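Local structure of DUF1780 domain-containing protein (Pseudomonas aeruginosa, 1Y0K) at residues 9-14 with 146-151; 134-139 with 167-172. The protein is of unknown function but is probably an endonuclease-like protein of the PD-(D/E)XK fold. One frame throughout, in Å; residues are numbered along the deposited sequence.

Contact 1. Residues 9-14 with 146-151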
# COMPACT_ATOMS: atom_id res chain seq x y z
N LEU A 9 16.43 13.39 -5.51
CA LEU A 9 15.79 12.60 -6.56
C LEU A 9 14.54 11.92 -5.97
O LEU A 9 13.46 11.98 -6.54
CB LEU A 9 16.76 11.54 -7.10
CG LEU A 9 16.40 10.75 -8.37
CD1 LEU A 9 17.61 9.90 -8.81
CD2 LEU A 9 15.19 9.87 -8.19
N LEU A 10 14.71 11.27 -4.82
CA LEU A 10 13.58 10.57 -4.21
C LEU A 10 12.46 11.53 -3.77
O LEU A 10 11.28 11.19 -3.85
CB LEU A 10 14.05 9.70 -3.04
CG LEU A 10 15.04 8.59 -3.40
CD1 LEU A 10 15.46 7.86 -2.14
CD2 LEU A 10 14.44 7.60 -4.42
N THR A 11 12.83 12.73 -3.35
CA THR A 11 11.85 13.78 -3.03
C THR A 11 11.07 14.25 -4.27
O THR A 11 9.85 14.41 -4.21
CB THR A 11 12.50 14.97 -2.28
OG1 THR A 11 13.27 14.47 -1.18
CG2 THR A 11 11.44 15.93 -1.73
N ARG A 12 11.77 14.49 -5.38
CA ARG A 12 11.09 14.88 -6.63
C ARG A 12 10.15 13.78 -7.12
O ARG A 12 9.04 14.05 -7.59
CB ARG A 12 12.10 15.26 -7.72
CG ARG A 12 12.89 16.53 -7.40
CD ARG A 12 13.61 17.08 -8.65
NE ARG A 12 14.34 16.03 -9.34
CZ ARG A 12 15.57 15.62 -9.03
NH1 ARG A 12 16.24 16.19 -8.02
NH2 ARG A 12 16.12 14.63 -9.72
N GLN A 13 10.60 12.53 -7.00
CA GLN A 13 9.77 11.36 -7.28
C GLN A 13 8.48 11.37 -6.44
O GLN A 13 7.38 11.15 -6.97
CB GLN A 13 10.59 10.10 -7.01
CG GLN A 13 9.84 8.78 -7.22
CD GLN A 13 10.80 7.62 -7.27
OE1 GLN A 13 11.20 7.18 -8.36
NE2 GLN A 13 11.21 7.12 -6.11
N ALA A 14 8.62 11.61 -5.14
CA ALA A 14 7.46 11.69 -4.25
C ALA A 14 6.52 12.80 -4.68
O ALA A 14 5.29 12.62 -4.73
CB ALA A 14 7.91 11.89 -2.80
N ASN A 146 3.41 7.44 0.55
CA ASN A 146 4.24 8.41 -0.14
C ASN A 146 4.45 9.65 0.72
O ASN A 146 3.57 10.48 0.86
CB ASN A 146 3.63 8.78 -1.50
CG ASN A 146 4.55 9.67 -2.31
OD1 ASN A 146 5.74 9.40 -2.44
ND2 ASN A 146 4.00 10.75 -2.85
N LEU A 147 5.65 9.75 1.30
CA LEU A 147 5.97 10.81 2.25
C LEU A 147 7.04 11.68 1.64
O LEU A 147 8.09 11.18 1.26
CB LEU A 147 6.47 10.21 3.57
CG LEU A 147 5.60 9.12 4.23
CD1 LEU A 147 6.32 8.51 5.43
CD2 LEU A 147 4.23 9.66 4.65
N LYS A 148 6.79 12.99 1.55
CA LYS A 148 7.82 13.89 1.04
C LYS A 148 8.93 14.09 2.08
O LYS A 148 10.09 14.32 1.73
CB LYS A 148 7.22 15.23 0.58
CG LYS A 148 8.21 16.13 -0.15
CD LYS A 148 7.57 17.40 -0.70
CE LYS A 148 8.62 18.40 -1.21
NZ LYS A 148 9.59 18.85 -0.17
N ARG A 149 8.57 13.98 3.36
CA ARG A 149 9.50 14.26 4.47
C ARG A 149 10.33 13.04 4.91
O ARG A 149 11.25 13.17 5.73
CB ARG A 149 8.76 14.84 5.68
CG ARG A 149 7.82 16.02 5.38
CD ARG A 149 8.56 17.27 4.95
NE ARG A 149 7.66 18.42 4.87
CZ ARG A 149 7.17 18.92 3.74
NH1 ARG A 149 7.50 18.40 2.56
NH2 ARG A 149 6.35 19.96 3.79
N ALA A 150 9.99 11.86 4.39
CA ALA A 150 10.65 10.64 4.83
C ALA A 150 10.96 9.65 3.71
O ALA A 150 10.29 9.62 2.68
CB ALA A 150 9.85 9.97 5.97
N VAL A 151 12.00 8.86 3.91
CA VAL A 151 12.35 7.76 3.01
C VAL A 151 12.56 6.54 3.91
O VAL A 151 13.13 6.66 4.98
CB VAL A 151 13.63 8.07 2.18
CG1 VAL A 151 13.36 9.19 1.19
CG2 VAL A 151 14.79 8.47 3.08
O HOH W 1 11.28 12.46 0.14
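The N-terminal helix 3-23 packs here, through Leu10, Thr11 and Ala14, against the turn that leads from central-sheet strand 140-146 into strand 150-153 of a small two-stranded parallel sheet. The protein belongs to the PD-(D/E)XK clan, and the contact joins this helix to the link between the mixed sheet and strand 150-153. One direct hydrogen bond crosses the gap. Asn146 ND2 donates to Ala14 O at 2.9 Å, and the N-H points almost straight at it, at 166°. The oxygen lies in the amide plane of Asn146, while the donor is tilted 27° from the carbonyl plane of Ala14. The torsion chi1 of -174° extends the Asn146 side chain opposite its backbone N, and the amide reaches the helix backbone. The other arm of the amide, Asn146 OD1, lies 3.3 Å from Ala14 CB, so the methyl and the carbonyl oxygen of Ala14 both meet the same amide group. A weak second bond from Asn146 ND2 goes to Asn18 on the same helix. One turn earlier, the Lys148 chain passes obliquely across the Thr11 methyl, and Lys148 CG is 3.6 Å from Thr11 CG2. Lys148 is straight up to a bend at chi4, and its CE also lies 3.8 Å from Thr11 CG2. At the N-terminal end, Leu10 and Val151 cross at about a right angle, and Leu10 CD1 is 4.2 Å from Val151 CG1. The turn is also held from the side of the central sheet: the Asp74 carboxylate accepts from the backbone N of Lys148 and of Arg149. Thr11 OG1 bonds to Leu7 O within the helix. A bridging water donates to Thr11 OG1 at 3.1 Å and to Lys148 O at 2.7 Å.

Contact 2. Residues 134-139 with 167-172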
# COMPACT_ATOMS: atom_id res chain seq x y z
N ILE A 134 -19.57 -4.88 8.96
CA ILE A 134 -18.80 -5.33 7.79
C ILE A 134 -17.80 -6.42 8.19
O ILE A 134 -17.19 -6.33 9.27
CB ILE A 134 -18.10 -4.13 7.10
CG1 ILE A 134 -19.12 -3.36 6.26
CG2 ILE A 134 -16.91 -4.60 6.20
CD1 ILE A 134 -18.84 -1.91 6.12
N ASP A 135 -17.63 -7.43 7.33
CA ASP A 135 -16.68 -8.51 7.60
C ASP A 135 -15.27 -8.07 7.19
O ASP A 135 -14.91 -8.14 6.01
CB ASP A 135 -17.07 -9.81 6.85
CG ASP A 135 -16.22 -11.02 7.26
OD1 ASP A 135 -15.21 -10.85 7.99
OD2 ASP A 135 -16.54 -12.16 6.84
N HIS A 136 -14.50 -7.62 8.17
CA HIS A 136 -13.11 -7.20 7.94
C HIS A 136 -12.33 -8.31 7.24
O HIS A 136 -11.41 -8.04 6.45
CB HIS A 136 -12.41 -6.87 9.26
CG HIS A 136 -13.10 -5.84 10.10
ND1 HIS A 136 -14.34 -6.05 10.66
CD2 HIS A 136 -12.71 -4.61 10.50
CE1 HIS A 136 -14.70 -4.98 11.35
NE2 HIS A 136 -13.73 -4.09 11.27
N GLY A 137 -12.69 -9.56 7.54
CA GLY A 137 -11.96 -10.73 7.04
C GLY A 137 -12.08 -11.04 5.57
O GLY A 137 -11.46 -12.00 5.09
N GLU A 138 -12.85 -10.26 4.83
CA GLU A 138 -12.96 -10.44 3.38
C GLU A 138 -12.20 -9.34 2.63
O GLU A 138 -12.20 -9.30 1.39
CB GLU A 138 -14.43 -10.49 2.92
CG GLU A 138 -15.16 -11.77 3.35
CD GLU A 138 -14.63 -13.04 2.69
OE1 GLU A 138 -14.20 -12.99 1.52
OE2 GLU A 138 -14.65 -14.11 3.34
N LEU A 139 -11.53 -8.47 3.39
CA LEU A 139 -10.89 -7.28 2.82
C LEU A 139 -9.37 -7.40 2.78
O LEU A 139 -8.74 -7.77 3.77
CB LEU A 139 -11.30 -6.02 3.59
CG LEU A 139 -12.80 -5.67 3.65
CD1 LEU A 139 -13.03 -4.39 4.46
CD2 LEU A 139 -13.42 -5.55 2.26
N GLN A 167 -7.06 -6.29 14.00
CA GLN A 167 -8.21 -5.57 13.40
C GLN A 167 -9.07 -6.46 12.49
O GLN A 167 -10.21 -6.09 12.13
CB GLN A 167 -7.74 -4.31 12.66
CG GLN A 167 -7.25 -3.19 13.60
CD GLN A 167 -6.48 -2.09 12.87
OE1 GLN A 167 -6.07 -2.26 11.72
NE2 GLN A 167 -6.29 -0.96 13.56
N GLY A 168 -8.52 -7.61 12.11
CA GLY A 168 -9.27 -8.67 11.42
C GLY A 168 -9.25 -8.70 9.91
O GLY A 168 -9.93 -9.54 9.30
N TRP A 169 -8.49 -7.81 9.28
CA TRP A 169 -8.35 -7.81 7.81
C TRP A 169 -7.83 -9.15 7.28
O TRP A 169 -7.07 -9.84 7.95
CB TRP A 169 -7.36 -6.72 7.33
CG TRP A 169 -7.48 -5.43 8.06
CD1 TRP A 169 -6.54 -4.86 8.88
CD2 TRP A 169 -8.61 -4.55 8.06
NE1 TRP A 169 -7.01 -3.66 9.37
CE2 TRP A 169 -8.28 -3.45 8.90
CE3 TRP A 169 -9.87 -4.57 7.44
CZ2 TRP A 169 -9.16 -2.39 9.11
CZ3 TRP A 169 -10.74 -3.53 7.67
CH2 TRP A 169 -10.38 -2.45 8.50
N ARG A 170 -8.22 -9.50 6.05
CA ARG A 170 -7.70 -10.72 5.43
C ARG A 170 -6.21 -10.61 5.09
O ARG A 170 -5.45 -11.58 5.20
CB ARG A 170 -8.48 -11.05 4.16
CG ARG A 170 -8.07 -12.41 3.60
CD ARG A 170 -9.05 -12.93 2.59
NE ARG A 170 -9.06 -12.14 1.36
CZ ARG A 170 -9.90 -12.38 0.36
NH1 ARG A 170 -10.78 -13.38 0.47
NH2 ARG A 170 -9.87 -11.63 -0.73
N SER A 171 -5.80 -9.41 4.67
CA SER A 171 -4.41 -9.14 4.31
C SER A 171 -4.17 -7.64 4.37
O SER A 171 -5.11 -6.84 4.40
CB SER A 171 -4.10 -9.68 2.90
OG SER A 171 -4.72 -8.90 1.88
N LEU A 172 -2.89 -7.27 4.43
CA LEU A 172 -2.51 -5.86 4.44
C LEU A 172 -1.21 -5.78 3.68
O LEU A 172 -0.27 -6.53 3.97
CB LEU A 172 -2.31 -5.35 5.86
CG LEU A 172 -1.74 -3.93 6.04
CD1 LEU A 172 -2.63 -2.86 5.40
CD2 LEU A 172 -1.54 -3.64 7.51
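His136 meets both Gln167 and Trp169. His136 CD2 lies 3.6 Å from Trp169 CZ3, and the ring planes are inclined at 48°, an oblique aromatic pair. His136 CD2 is also 3.3 Å from Gln167 O. The first torsion sets the imidazole beside its own backbone N, and NE2 bonds to Ala126 O of helix 119-132. The indole is itself fixed by a bond from NE1 to Gln167 OE1. The backbone carbonyl of His136 receives a CA-H...O contact from Trp169. Gly137 follows in a short 3-10 turn, where its N is bound by Asp135 OD1 in an Asx turn. Gly137 CA makes a CA-H...O contact with Gly168 O at 3.3 Å. Gly168 is the first residue after helix 162-166 to leave helical backbone angles, with positive phi. This loop joins helix 119-132 to strand 140-146, and the facing residues run into strand 171-175, its parallel neighbour in the central mixed sheet. Glu138 OE1 stands 3.6 Å from Arg170 NH1. The carboxylate and guanidinium planes are 70° apart, and the oxygen lies well out of the guanidinium plane, so the pairing is of charges only. Glu138 O sits over one face of the guanidinium. The stronger partner of Arg170 is Asp140, whose OD2 forms a salt bridge with NH2, while its OD1 bonds to Ser171 OG. Leu139 O accepts from Arg170 N at 2.9 Å, with a bent N-H...O angle of 134°, and from Ser171 N in a weak bond. Leu139 CD1 touches the edge of the indole, 4.0 Å from Trp169 CZ3.

In the fold
From the N terminus, helix 3-23 carries residues 9-14. The chain then builds the first strands of the mixed sheet, strand 107-110 and helix 119-132 before reaching 134-139. Strand 140-146 runs from there to 146-151, where contact 1 closes a loop of 131 intervening residues. After helix 162-166 the chain returns at 167-172, and contact 2 closes a shorter loop of 27. The two loops cross: 134-139 lies inside the first, 167-172 beyond it. Contact 1 ties helix 3-23 to the connection between strands 140-146 and 150-153. Contact 2 joins the approaches to strands 140-146 and 171-175. Their centres are about 30 Å apart, on opposite sides of the chain's centre.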